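Side-chain contacts in nicotinate-nucleotide--dimethylbenzimidazole phosphoribosyltransferase (Thermus thermophilus HB8, PDB 1WX1), which probably catalyses the synthesis of alpha-ribazole 5'-phosphate from nicotinate mononucleotide and 5,6-dimethylbenzimidazole, a step in cobalamin biosynthesis: residues T169-L174 against L228-I233; V50-D55 against A234-E239; A177-P182 against G257-W262; L247-F252 against E288-R293; Q73-F78 against V96-V101. All blocks are in the same frame, centred on the assembly; numbering follows the deposited sequence.

Contact 1 of 5, residues T169-L174 against L228-I233; sequences TAAAAL and LELVAI
L230 reaches across to A170 and A171 because its CG stands opposite the carbonyl carbon and beside the backbone N (chi1 -57°), while an extended chi2 of -173° carries CD1 outward from helix 228-242. L174, on the other helix, answers with CG anti to its own N, a setting that swings its branched end toward the same leucine. On the L230 side, every contact runs through CD1. This methyl settles on the backbone between two alanines, with L230 CD1 3.7 Å from A171 N and 3.8 Å from A170 C. The alanine methyls border it: A170 CB lies 3.9 Å from L230 CD1, and A171 CB is 4.2 Å from the same atom. One turn along, L174 CD2 closes the group at 4.3 Å from L230 CD1.

The axes of segments 169-174 and 228-233 cross at -58° and pass 10.4 Å apart. The contact illustrates how layers build outward from a Rossmann-like parallel sheet: helix 228-242 lies on strand 47-54 through E229 and I233, which touch A52, and helix 167-179 packs against its outer side. Small residues on the outer helix let a leucine tip approach the main chain itself. The side chains that meet are all apolar and buried, and no hydrogen bond joins the segments. Helix 252-264 adds P253 against L230, and F252 and A256 against A171. Next to the leucine in sequence, E229 behaves quite differently, its OE2 taking hydrogen bonds from H56 NE2 and N167 ND2.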
# COMPACT_ATOMS: atom_id res chain seq x y z
N THR A 169 16.41 -4.88 20.61
CA THR A 169 17.49 -5.73 21.08
C THR A 169 16.87 -7.03 21.58
O THR A 169 17.35 -8.12 21.27
CB THR A 169 18.31 -5.05 22.20
OG1 THR A 169 18.96 -3.90 21.68
CG2 THR A 169 19.37 -6.00 22.74
N ALA A 170 15.78 -6.91 22.34
CA ALA A 170 15.09 -8.09 22.85
C ALA A 170 14.53 -8.89 21.67
O ALA A 170 14.53 -10.12 21.68
CB ALA A 170 13.95 -7.68 23.79
N ALA A 171 14.05 -8.18 20.65
CA ALA A 171 13.50 -8.84 19.46
C ALA A 171 14.61 -9.59 18.72
O ALA A 171 14.38 -10.68 18.20
CB ALA A 171 12.85 -7.81 18.55
N ALA A 172 15.80 -8.99 18.67
CA ALA A 172 16.93 -9.62 17.99
C ALA A 172 17.34 -10.89 18.72
O ALA A 172 17.64 -11.91 18.10
CB ALA A 172 18.10 -8.64 17.92
N ALA A 173 17.36 -10.82 20.05
CA ALA A 173 17.74 -11.97 20.86
C ALA A 173 16.75 -13.11 20.69
O ALA A 173 17.14 -14.27 20.47
CB ALA A 173 17.83 -11.57 22.33
N LEU A 174 15.46 -12.78 20.78
CA LEU A 174 14.41 -13.78 20.64
C LEU A 174 14.43 -14.38 19.24
O LEU A 174 14.27 -15.59 19.07
CB LEU A 174 13.05 -13.15 20.92
CG LEU A 174 11.84 -14.08 20.78
CD1 LEU A 174 12.01 -15.28 21.71
CD2 LEU A 174 10.56 -13.33 21.12
N LEU A 228 8.50 -8.63 27.61
CA LEU A 228 7.12 -8.91 27.99
C LEU A 228 6.11 -8.65 26.88
O LEU A 228 5.20 -9.46 26.68
CB LEU A 228 6.76 -8.09 29.23
CG LEU A 228 7.50 -8.53 30.49
CD1 LEU A 228 7.59 -7.36 31.46
CD2 LEU A 228 6.79 -9.72 31.13
N GLU A 229 6.25 -7.53 26.18
CA GLU A 229 5.31 -7.19 25.12
C GLU A 229 5.50 -8.12 23.92
O GLU A 229 4.57 -8.34 23.15
CB GLU A 229 5.46 -5.72 24.70
CG GLU A 229 6.58 -5.42 23.72
CD GLU A 229 7.92 -5.19 24.38
OE1 GLU A 229 8.21 -5.88 25.38
OE2 GLU A 229 8.68 -4.32 23.89
N LEU A 230 6.69 -8.68 23.76
CA LEU A 230 6.94 -9.60 22.65
C LEU A 230 6.17 -10.90 22.90
O LEU A 230 5.61 -11.49 21.98
CB LEU A 230 8.44 -9.89 22.50
CG LEU A 230 9.37 -8.68 22.29
CD1 LEU A 230 10.78 -9.16 21.98
CD2 LEU A 230 8.86 -7.80 21.15
N VAL A 231 6.15 -11.33 24.16
CA VAL A 231 5.43 -12.54 24.54
C VAL A 231 3.93 -12.26 24.45
O VAL A 231 3.15 -13.11 24.03
CB VAL A 231 5.80 -12.96 25.97
CG1 VAL A 231 4.97 -14.17 26.40
CG2 VAL A 231 7.29 -13.30 26.04
N ALA A 232 3.52 -11.05 24.85
CA ALA A 232 2.11 -10.68 24.78
C ALA A 232 1.68 -10.67 23.31
O ALA A 232 0.55 -11.06 22.98
CB ALA A 232 1.90 -9.29 25.39
N ILE A 233 2.58 -10.24 22.43
CA ILE A 233 2.27 -10.21 21.01
C ILE A 233 2.02 -11.62 20.49
O ILE A 233 1.14 -11.83 19.65
CB ILE A 233 3.40 -9.48 20.24
CG1 ILE A 233 3.25 -7.97 20.49
CG2 ILE A 233 3.33 -9.80 18.74
CD1 ILE A 233 4.44 -7.13 20.09

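Contact 2 of 5, residues V50-D55 against A234-E239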
# COMPACT_ATOMS: atom_id res chain seq x y z
N VAL A 50 -3.72 -4.35 18.33
CA VAL A 50 -3.49 -4.33 19.77
C VAL A 50 -2.01 -4.00 19.93
O VAL A 50 -1.15 -4.76 19.48
CB VAL A 50 -3.79 -5.69 20.43
CG1 VAL A 50 -3.45 -5.63 21.92
CG2 VAL A 50 -5.26 -6.04 20.24
N VAL A 51 -1.73 -2.86 20.53
CA VAL A 51 -0.36 -2.42 20.74
C VAL A 51 0.07 -2.81 22.14
O VAL A 51 -0.46 -2.28 23.12
CB VAL A 51 -0.25 -0.88 20.59
CG1 VAL A 51 1.21 -0.45 20.70
CG2 VAL A 51 -0.86 -0.45 19.25
N ALA A 52 1.00 -3.75 22.23
CA ALA A 52 1.51 -4.23 23.52
C ALA A 52 2.72 -3.39 23.93
O ALA A 52 3.61 -3.15 23.12
CB ALA A 52 1.89 -5.70 23.42
N ALA A 53 2.74 -2.96 25.19
CA ALA A 53 3.84 -2.12 25.67
C ALA A 53 4.47 -2.63 26.95
O ALA A 53 3.78 -3.13 27.85
CB ALA A 53 3.34 -0.69 25.88
N ALA A 54 5.79 -2.50 27.04
CA ALA A 54 6.54 -2.91 28.21
C ALA A 54 7.94 -2.35 28.10
O ALA A 54 8.42 -2.05 27.01
CB ALA A 54 6.59 -4.44 28.30
N ASP A 55 8.60 -2.19 29.25
CA ASP A 55 9.96 -1.68 29.25
C ASP A 55 10.99 -2.79 29.31
O ASP A 55 10.66 -3.94 29.63
CB ASP A 55 10.13 -0.68 30.39
CG ASP A 55 9.64 0.70 30.01
OD1 ASP A 55 8.73 1.23 30.68
OD2 ASP A 55 10.16 1.24 29.01
N ALA A 234 2.78 -12.59 21.00
CA ALA A 234 2.57 -13.98 20.60
C ALA A 234 1.15 -14.38 21.02
O ALA A 234 0.45 -15.10 20.29
CB ALA A 234 3.59 -14.87 21.27
N GLY A 235 0.73 -13.91 22.19
CA GLY A 235 -0.61 -14.22 22.68
C GLY A 235 -1.69 -13.61 21.81
O GLY A 235 -2.73 -14.23 21.57
N ILE A 236 -1.44 -12.39 21.34
CA ILE A 236 -2.40 -11.71 20.49
C ILE A 236 -2.62 -12.53 19.22
O ILE A 236 -3.77 -12.75 18.81
CB ILE A 236 -1.88 -10.29 20.11
CG1 ILE A 236 -1.90 -9.41 21.36
CG2 ILE A 236 -2.73 -9.69 18.98
CD1 ILE A 236 -1.11 -8.11 21.22
N TYR A 237 -1.53 -12.99 18.60
CA TYR A 237 -1.65 -13.78 17.38
C TYR A 237 -2.23 -15.17 17.60
O TYR A 237 -3.00 -15.66 16.77
CB TYR A 237 -0.28 -13.86 16.67
CG TYR A 237 0.12 -12.57 15.97
CD1 TYR A 237 1.33 -11.95 16.26
CD2 TYR A 237 -0.72 -11.98 15.03
CE1 TYR A 237 1.70 -10.77 15.63
CE2 TYR A 237 -0.36 -10.78 14.39
CZ TYR A 237 0.86 -10.19 14.70
OH TYR A 237 1.21 -9.00 14.11
N LEU A 238 -1.90 -15.80 18.72
CA LEU A 238 -2.43 -17.13 19.02
C LEU A 238 -3.95 -17.06 19.15
O LEU A 238 -4.67 -17.95 18.68
CB LEU A 238 -1.83 -17.67 20.32
CG LEU A 238 -0.37 -18.13 20.26
CD1 LEU A 238 0.11 -18.50 21.66
CD2 LEU A 238 -0.23 -19.31 19.30
N GLU A 239 -4.44 -16.00 19.77
CA GLU A 239 -5.87 -15.81 19.97
C GLU A 239 -6.56 -15.50 18.64
O GLU A 239 -7.65 -16.02 18.36
CB GLU A 239 -6.12 -14.65 20.95
CG GLU A 239 -7.58 -14.46 21.36
CD GLU A 239 -8.13 -15.60 22.20
OE1 GLU A 239 -7.33 -16.30 22.86
OE2 GLU A 239 -9.36 -15.80 22.22
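I236 sends its longer branch from helix 228-242 to V50 on strand 47-54, and the contact can be read outward along that branch. From CB, the torsion chi1 of -69° sets CG1 opposite the carbonyl carbon, aiming it at the strand. CG1 is the first atom to arrive, with I236 CG1 4.1 Å from V50 CG1. A nearly extended chi2 of 166° then takes the terminal methyl further over the valine: I236 CD1 comes within 3.7 Å of V50 CB and 3.5 Å of V50 CG1. This last distance is shorter than ordinary carbon-carbon contact, so the packing is tight at that point. The two side chains cross obliquely, V50 meeting the isoleucine with the methyl that stands anti to its backbone N. Two residues further along the strand, A52 CB lies 4.4 Å from I236 CD1, a looser touch by the same methyl.

The three touching residues, V50, A52 and I236, are buried, and strand residues on one side of the sheet receive the helix, as expected in a layered alpha/beta fold. V50 also touches A146 of helix 133-152. Within the sheet, V50 exchanges backbone hydrogen bonds with A159 and G161 of strand 157-163, while V51 bonds to Y97 and L99 of strand 94-100; strand 47-54 therefore runs between two parallel neighbours, with helices 228-242 and 133-152 packed against it through A52 and V50.

Contact 3 of 5, residues A177-P182 against G257-W262; sequences ALLGLP and GALLAW
L178 and L260 mark the closest backbone approach, their CA atoms 7.3 Å apart. The first segment brings the last turn of helix 167-179, which ends as G180 takes up positive phi (68°) and the chain turns away; the second is continuous helix within 252-264. Near this end, two successive leucines extend toward the other helix.

L178 places CG opposite its carbonyl carbon, and its CD1 comes down on the backbone between L259 and L260. L178 CD1 is 3.6 Å from L260 N and 3.9 Å from L259 C. The CB atoms of the same two residues lie next to it, L259 CB 4.0 Å and L260 CB 4.1 Å from L178 CD1. L179 takes a separate route: its CD1 meets L259 CD1 at 4.0 Å, the two side chains crossing at about a right angle. L259 thus serves both leucines, one at its base and the other at its tip.

Helix 281-290 joins the same cluster, A289 touching L179 while Q286 and L290 lie against L259. L260 faces another way, toward P218 and A222 of helix 218-225 and A234 of helix 228-242.

No hydrogen bond or ion pair spans the segments. Across them the attraction is therefore dispersion and, probably, the hydrophobic effect, which ask for close fit more than for exact alignment; the partial exposure of L178 and L179 places the contact toward the edge of the apolar core.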
# COMPACT_ATOMS: atom_id res chain seq x y z
N ALA A 177 17.49 -16.66 18.89
CA ALA A 177 17.28 -17.88 19.66
C ALA A 177 16.31 -18.85 18.99
O ALA A 177 16.58 -20.05 18.91
CB ALA A 177 16.78 -17.52 21.07
N LEU A 178 15.17 -18.34 18.52
CA LEU A 178 14.17 -19.18 17.87
C LEU A 178 14.60 -19.70 16.50
O LEU A 178 14.26 -20.82 16.13
CB LEU A 178 12.86 -18.41 17.70
CG LEU A 178 12.19 -17.90 18.98
CD1 LEU A 178 10.89 -17.19 18.63
CD2 LEU A 178 11.93 -19.07 19.91
N LEU A 179 15.34 -18.89 15.75
CA LEU A 179 15.78 -19.29 14.42
C LEU A 179 17.21 -19.83 14.38
O LEU A 179 17.66 -20.31 13.34
CB LEU A 179 15.66 -18.11 13.46
CG LEU A 179 14.27 -17.48 13.33
CD1 LEU A 179 14.32 -16.40 12.27
CD2 LEU A 179 13.24 -18.54 12.95
N GLY A 180 17.92 -19.75 15.50
CA GLY A 180 19.28 -20.23 15.55
C GLY A 180 20.24 -19.39 14.73
O GLY A 180 21.19 -19.91 14.14
N LEU A 181 19.99 -18.09 14.67
CA LEU A 181 20.83 -17.18 13.92
C LEU A 181 21.84 -16.49 14.82
O LEU A 181 21.66 -16.42 16.04
CB LEU A 181 19.97 -16.12 13.22
CG LEU A 181 19.01 -16.62 12.14
CD1 LEU A 181 18.15 -15.47 11.65
CD2 LEU A 181 19.82 -17.22 10.99
N PRO A 182 22.93 -15.97 14.24
CA PRO A 182 23.97 -15.28 15.00
C PRO A 182 23.57 -13.82 15.20
O PRO A 182 22.76 -13.29 14.45
CB PRO A 182 25.19 -15.42 14.11
CG PRO A 182 24.59 -15.24 12.75
CD PRO A 182 23.33 -16.11 12.82
N GLY A 257 7.50 -11.52 17.88
CA GLY A 257 6.43 -12.08 18.69
C GLY A 257 5.68 -13.14 17.89
O GLY A 257 5.29 -14.18 18.42
N ALA A 258 5.47 -12.88 16.60
CA ALA A 258 4.76 -13.83 15.75
C ALA A 258 5.56 -15.13 15.60
O ALA A 258 4.98 -16.22 15.53
CB ALA A 258 4.51 -13.22 14.38
N LEU A 259 6.89 -15.02 15.54
CA LEU A 259 7.74 -16.21 15.42
C LEU A 259 7.56 -17.09 16.64
O LEU A 259 7.52 -18.33 16.53
CB LEU A 259 9.22 -15.80 15.29
CG LEU A 259 9.65 -15.20 13.95
CD1 LEU A 259 11.11 -14.78 14.03
CD2 LEU A 259 9.46 -16.24 12.84
N LEU A 260 7.45 -16.46 17.81
CA LEU A 260 7.25 -17.20 19.04
C LEU A 260 5.92 -17.94 18.99
O LEU A 260 5.83 -19.12 19.36
CB LEU A 260 7.28 -16.25 20.25
CG LEU A 260 6.99 -16.89 21.61
CD1 LEU A 260 7.93 -18.07 21.85
CD2 LEU A 260 7.16 -15.84 22.70
N ALA A 261 4.88 -17.25 18.52
CA ALA A 261 3.55 -17.85 18.41
C ALA A 261 3.60 -19.03 17.44
O ALA A 261 3.02 -20.09 17.69
CB ALA A 261 2.55 -16.80 17.92
N TRP A 262 4.30 -18.83 16.32
CA TRP A 262 4.45 -19.86 15.30
C TRP A 262 5.12 -21.11 15.88
O TRP A 262 4.71 -22.24 15.60
CB TRP A 262 5.28 -19.30 14.14
CG TRP A 262 5.53 -20.27 13.03
CD1 TRP A 262 4.63 -21.14 12.47
CD2 TRP A 262 6.73 -20.42 12.28
NE1 TRP A 262 5.21 -21.83 11.44
CE2 TRP A 262 6.52 -21.42 11.31
CE3 TRP A 262 8.01 -19.83 12.37
CZ2 TRP A 262 7.50 -21.81 10.39
CZ3 TRP A 262 8.99 -20.23 11.46
CH2 TRP A 262 8.73 -21.22 10.50

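Contact 4 of 5, residues L247-F252 against E288-R293; sequences LVLDGF and EALGLR
L249 closes the short strand 247-249 and meets L290 and L292, on either side in sequence of G291, the C-prime residue of the Schellman motif that ends helix 281-290. All the touching on the strand side falls to one methyl. L249 CD1 is 3.7 Å from L292 CD1, and the two side chains cross at about a right angle. L249 CD1 is 3.9 Å from L290 CD1, where the leucines reach toward each other tip to tip. A single strand residue thus touches both ends of the turn.

The turn explains how the two leucines share a target. G291 adopts positive phi (69°) and bends the chain out of the helix, so that the residues before and after it both direct their side chains at the strand. The bond that marks the motif runs from L292 N to the carbonyl oxygen five residues back; the second, from G291 N to E288 O, is weak at 3.0 Å.

Further out, L272 on strand 272-274, outermost in the sheet of this chain, touches all three leucines. L249 is also backed by T255 and A258 of helix 252-264, and L290 by W262. The strand itself is held in the parallel sheet of this Rossmann-like fold by backbone hydrogen bonds from L249 to F273 and G275.

Immediately after L249, the chain leaves the sheet with a polar residue: D250 OD2 accepts a hydrogen bond from N of G305, the residue after the predicted proton acceptor E304, and D250 OD1 accepts one from A308 N.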
# COMPACT_ATOMS: atom_id res chain seq x y z
N LEU A 247 -4.33 -12.50 10.07
CA LEU A 247 -3.45 -11.80 11.00
C LEU A 247 -2.41 -11.01 10.22
O LEU A 247 -1.80 -11.53 9.30
CB LEU A 247 -2.76 -12.82 11.91
CG LEU A 247 -3.71 -13.84 12.55
CD1 LEU A 247 -2.92 -14.89 13.30
CD2 LEU A 247 -4.69 -13.12 13.47
N VAL A 248 -2.19 -9.75 10.61
CA VAL A 248 -1.24 -8.90 9.91
C VAL A 248 -0.00 -8.57 10.74
O VAL A 248 -0.11 -8.12 11.89
CB VAL A 248 -1.91 -7.58 9.47
CG1 VAL A 248 -0.99 -6.82 8.53
CG2 VAL A 248 -3.25 -7.87 8.81
N LEU A 249 1.16 -8.80 10.15
CA LEU A 249 2.44 -8.54 10.81
C LEU A 249 2.87 -7.10 10.62
O LEU A 249 2.61 -6.50 9.58
CB LEU A 249 3.54 -9.44 10.23
CG LEU A 249 3.42 -10.95 10.41
CD1 LEU A 249 4.58 -11.63 9.68
CD2 LEU A 249 3.44 -11.30 11.89
N ASP A 250 3.53 -6.56 11.64
CA ASP A 250 4.06 -5.21 11.57
C ASP A 250 5.58 -5.34 11.37
O ASP A 250 6.03 -6.08 10.49
CB ASP A 250 3.75 -4.42 12.84
CG ASP A 250 4.18 -2.96 12.73
OD1 ASP A 250 3.97 -2.38 11.65
OD2 ASP A 250 4.71 -2.39 13.71
N GLY A 251 6.35 -4.65 12.20
CA GLY A 251 7.80 -4.67 12.07
C GLY A 251 8.58 -5.78 12.76
O GLY A 251 8.04 -6.83 13.07
N PHE A 252 9.86 -5.50 13.01
CA PHE A 252 10.79 -6.44 13.62
C PHE A 252 10.37 -7.01 14.98
O PHE A 252 10.31 -8.23 15.15
CB PHE A 252 12.18 -5.77 13.69
CG PHE A 252 13.30 -6.69 14.12
CD1 PHE A 252 14.11 -6.36 15.21
CD2 PHE A 252 13.55 -7.87 13.44
CE1 PHE A 252 15.17 -7.19 15.60
CE2 PHE A 252 14.61 -8.71 13.81
CZ PHE A 252 15.41 -8.37 14.90
N GLU A 288 11.53 -14.23 5.70
CA GLU A 288 12.01 -15.35 4.88
C GLU A 288 11.78 -16.65 5.64
O GLU A 288 11.35 -17.65 5.06
CB GLU A 288 13.50 -15.18 4.55
CG GLU A 288 13.78 -14.07 3.54
CD GLU A 288 13.20 -14.36 2.15
OE1 GLU A 288 13.69 -15.30 1.48
OE2 GLU A 288 12.26 -13.67 1.74
N ALA A 289 12.04 -16.65 6.94
CA ALA A 289 11.84 -17.84 7.76
C ALA A 289 10.36 -18.23 7.76
O ALA A 289 10.02 -19.42 7.83
CB ALA A 289 12.31 -17.59 9.19
N LEU A 290 9.49 -17.23 7.68
CA LEU A 290 8.05 -17.47 7.67
C LEU A 290 7.56 -17.73 6.25
O LEU A 290 6.44 -18.20 6.06
CB LEU A 290 7.32 -16.27 8.26
CG LEU A 290 7.38 -16.13 9.79
CD1 LEU A 290 6.98 -14.72 10.20
CD2 LEU A 290 6.47 -17.16 10.44
N GLY A 291 8.39 -17.41 5.26
CA GLY A 291 8.01 -17.61 3.87
C GLY A 291 6.93 -16.64 3.44
O GLY A 291 6.02 -17.00 2.70
N LEU A 292 7.02 -15.40 3.91
CA LEU A 292 6.03 -14.39 3.59
C LEU A 292 6.59 -13.22 2.79
O LEU A 292 7.72 -12.78 3.01
CB LEU A 292 5.40 -13.85 4.88
CG LEU A 292 4.73 -14.88 5.79
CD1 LEU A 292 4.33 -14.24 7.11
CD2 LEU A 292 3.51 -15.46 5.07
N ARG A 293 5.78 -12.72 1.86
CA ARG A 293 6.17 -11.58 1.03
C ARG A 293 5.51 -10.32 1.59
O ARG A 293 4.29 -10.28 1.77
CB ARG A 293 5.71 -11.79 -0.41
CG ARG A 293 6.02 -10.62 -1.34
CD ARG A 293 5.43 -10.86 -2.72
NE ARG A 293 5.76 -9.80 -3.67
CZ ARG A 293 5.44 -8.52 -3.53
NH1 ARG A 293 4.77 -8.11 -2.46
NH2 ARG A 293 5.78 -7.64 -4.47

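Contact 5 of 5, residues Q73-F78 against V96-V101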
# COMPACT_ATOMS: atom_id res chain seq x y z
N GLN A 73 5.35 7.41 28.16
CA GLN A 73 4.87 8.65 27.56
C GLN A 73 4.18 8.35 26.22
O GLN A 73 3.18 8.97 25.89
CB GLN A 73 6.03 9.61 27.35
CG GLN A 73 6.78 9.95 28.63
CD GLN A 73 8.01 10.78 28.38
OE1 GLN A 73 8.64 10.66 27.33
NE2 GLN A 73 8.37 11.61 29.35
N MET A 74 4.72 7.40 25.47
CA MET A 74 4.11 7.06 24.19
C MET A 74 2.78 6.35 24.40
O MET A 74 1.86 6.51 23.60
CB MET A 74 5.06 6.21 23.34
CG MET A 74 6.12 7.04 22.64
SD MET A 74 5.39 8.28 21.52
CE MET A 74 4.54 7.22 20.34
N VAL A 75 2.67 5.56 25.46
CA VAL A 75 1.40 4.89 25.74
C VAL A 75 0.35 5.97 25.98
O VAL A 75 -0.76 5.89 25.47
CB VAL A 75 1.48 3.98 26.99
CG1 VAL A 75 0.07 3.60 27.45
CG2 VAL A 75 2.26 2.72 26.65
N LEU A 76 0.71 6.99 26.75
CA LEU A 76 -0.21 8.08 27.01
C LEU A 76 -0.55 8.77 25.69
O LEU A 76 -1.69 9.17 25.47
CB LEU A 76 0.42 9.08 27.99
CG LEU A 76 0.57 8.55 29.42
CD1 LEU A 76 1.33 9.58 30.26
CD2 LEU A 76 -0.79 8.27 30.02
N ASN A 77 0.44 8.89 24.81
CA ASN A 77 0.24 9.52 23.50
C ASN A 77 -0.80 8.69 22.74
O ASN A 77 -1.69 9.25 22.09
CB ASN A 77 1.57 9.55 22.73
CG ASN A 77 1.57 10.54 21.56
OD1 ASN A 77 2.47 10.51 20.71
ND2 ASN A 77 0.57 11.42 21.52
N PHE A 78 -0.69 7.36 22.81
CA PHE A 78 -1.63 6.46 22.14
C PHE A 78 -3.05 6.72 22.66
O PHE A 78 -3.99 6.81 21.88
CB PHE A 78 -1.32 4.98 22.44
CG PHE A 78 -0.02 4.48 21.89
CD1 PHE A 78 0.64 3.41 22.49
CD2 PHE A 78 0.57 5.09 20.78
CE1 PHE A 78 1.86 2.94 22.00
CE2 PHE A 78 1.79 4.62 20.28
CZ PHE A 78 2.44 3.56 20.90
N VAL A 96 -8.04 0.80 17.78
CA VAL A 96 -6.75 0.75 18.45
C VAL A 96 -6.92 0.39 19.92
O VAL A 96 -7.68 1.03 20.64
CB VAL A 96 -6.00 2.11 18.37
CG1 VAL A 96 -4.70 2.03 19.17
CG2 VAL A 96 -5.70 2.46 16.92
N TYR A 97 -6.24 -0.67 20.35
CA TYR A 97 -6.28 -1.09 21.74
C TYR A 97 -4.85 -1.08 22.25
O TYR A 97 -3.93 -1.42 21.50
CB TYR A 97 -6.84 -2.50 21.89
CG TYR A 97 -8.26 -2.67 21.39
CD1 TYR A 97 -8.51 -2.98 20.06
CD2 TYR A 97 -9.34 -2.53 22.26
CE1 TYR A 97 -9.81 -3.13 19.59
CE2 TYR A 97 -10.65 -2.68 21.80
CZ TYR A 97 -10.88 -2.99 20.47
OH TYR A 97 -12.16 -3.13 20.02
N VAL A 98 -4.66 -0.69 23.50
CA VAL A 98 -3.32 -0.67 24.09
C VAL A 98 -3.29 -1.64 25.26
O VAL A 98 -4.24 -1.72 26.04
CB VAL A 98 -2.96 0.75 24.60
CG1 VAL A 98 -1.53 0.75 25.16
CG2 VAL A 98 -3.06 1.76 23.46
N LEU A 99 -2.21 -2.40 25.37
CA LEU A 99 -2.06 -3.37 26.44
C LEU A 99 -0.76 -3.12 27.19
O LEU A 99 0.32 -3.15 26.60
CB LEU A 99 -2.04 -4.79 25.86
CG LEU A 99 -1.58 -5.93 26.78
CD1 LEU A 99 -2.61 -6.14 27.88
CD2 LEU A 99 -1.41 -7.21 25.96
N ASP A 100 -0.87 -2.84 28.48
CA ASP A 100 0.32 -2.63 29.31
C ASP A 100 0.63 -3.95 30.01
O ASP A 100 -0.13 -4.39 30.87
CB ASP A 100 0.08 -1.55 30.37
CG ASP A 100 1.21 -1.49 31.41
OD1 ASP A 100 0.99 -0.91 32.50
OD2 ASP A 100 2.31 -2.01 31.14
N VAL A 101 1.72 -4.60 29.62
CA VAL A 101 2.12 -5.83 30.27
C VAL A 101 3.41 -5.62 31.05
O VAL A 101 3.89 -6.54 31.72
CB VAL A 101 2.34 -7.01 29.28
CG1 VAL A 101 1.00 -7.60 28.87
CG2 VAL A 101 3.14 -6.55 28.07
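The ring of F78 lies beside V98 with M74 O over one of its faces, 3.2 Å above the plane and shifted toward the rim. That oxygen also accepts the helical hydrogen bond from F78 N at 2.8 Å, so the aromatic ring rests near its own helix backbone. V98 comes to the ring obliquely: V98 CG2 is 4.2 Å from F78 CD1 and closer, 3.8 Å, to F78 CB, where the two side chains cross at about a right angle. V51 of strand 47-54 touches the ring as well.

V98 divides its two methyls between two helix residues. Its CG1 stands anti to the backbone N (chi1 -178°) and faces V75, with V98 CG1 4.0 Å from V75 CG1; its CG2, opposite the carbonyl carbon, is the one turned to F78. V75 and F78 are three residues apart, about one helical turn, and so present a common apolar side to the strand.

The far side of the helix belongs to the dimer: N77 OD1 is hydrogen-bonded to T17 OG1 of the second subunit, and Q73 OE1 to S333 N of that same subunit. The side chains of M74 and F78 touch E304, the predicted proton acceptor, so this packing borders the probable active site. The connection from strand 47-54 to its parallel neighbour 94-100 runs through helices 70-79 and 84-91, a beta-alpha-beta crossover with helix 70-79 packed on both strands: the basic unit of a Rossmann-like fold.

The five contacts sample successive layers of one Rossmann-like alpha/beta fold. Contacts 2, 4 and 5 reach the six-stranded parallel sheet. Contacts 2 and 5, with centres 12 Å apart, use neighbouring strands, and contact 5 is nested along the chain inside the loop closed by contact 2; their helices cover opposite sides of strand 47-54. Contacts 1 and 2 share helix 228-242, and contacts 1 and 3 share helix 167-179, each pair with centres 10 Å apart. Contact 3 alternates with contact 4 in sequence and touches it. Contacts 3 and 5, by contrast, have centres 25 Å apart. Apolar packing thus continues from the sheet to the outer helices, while contact 5 borders the predicted catalytic glutamate.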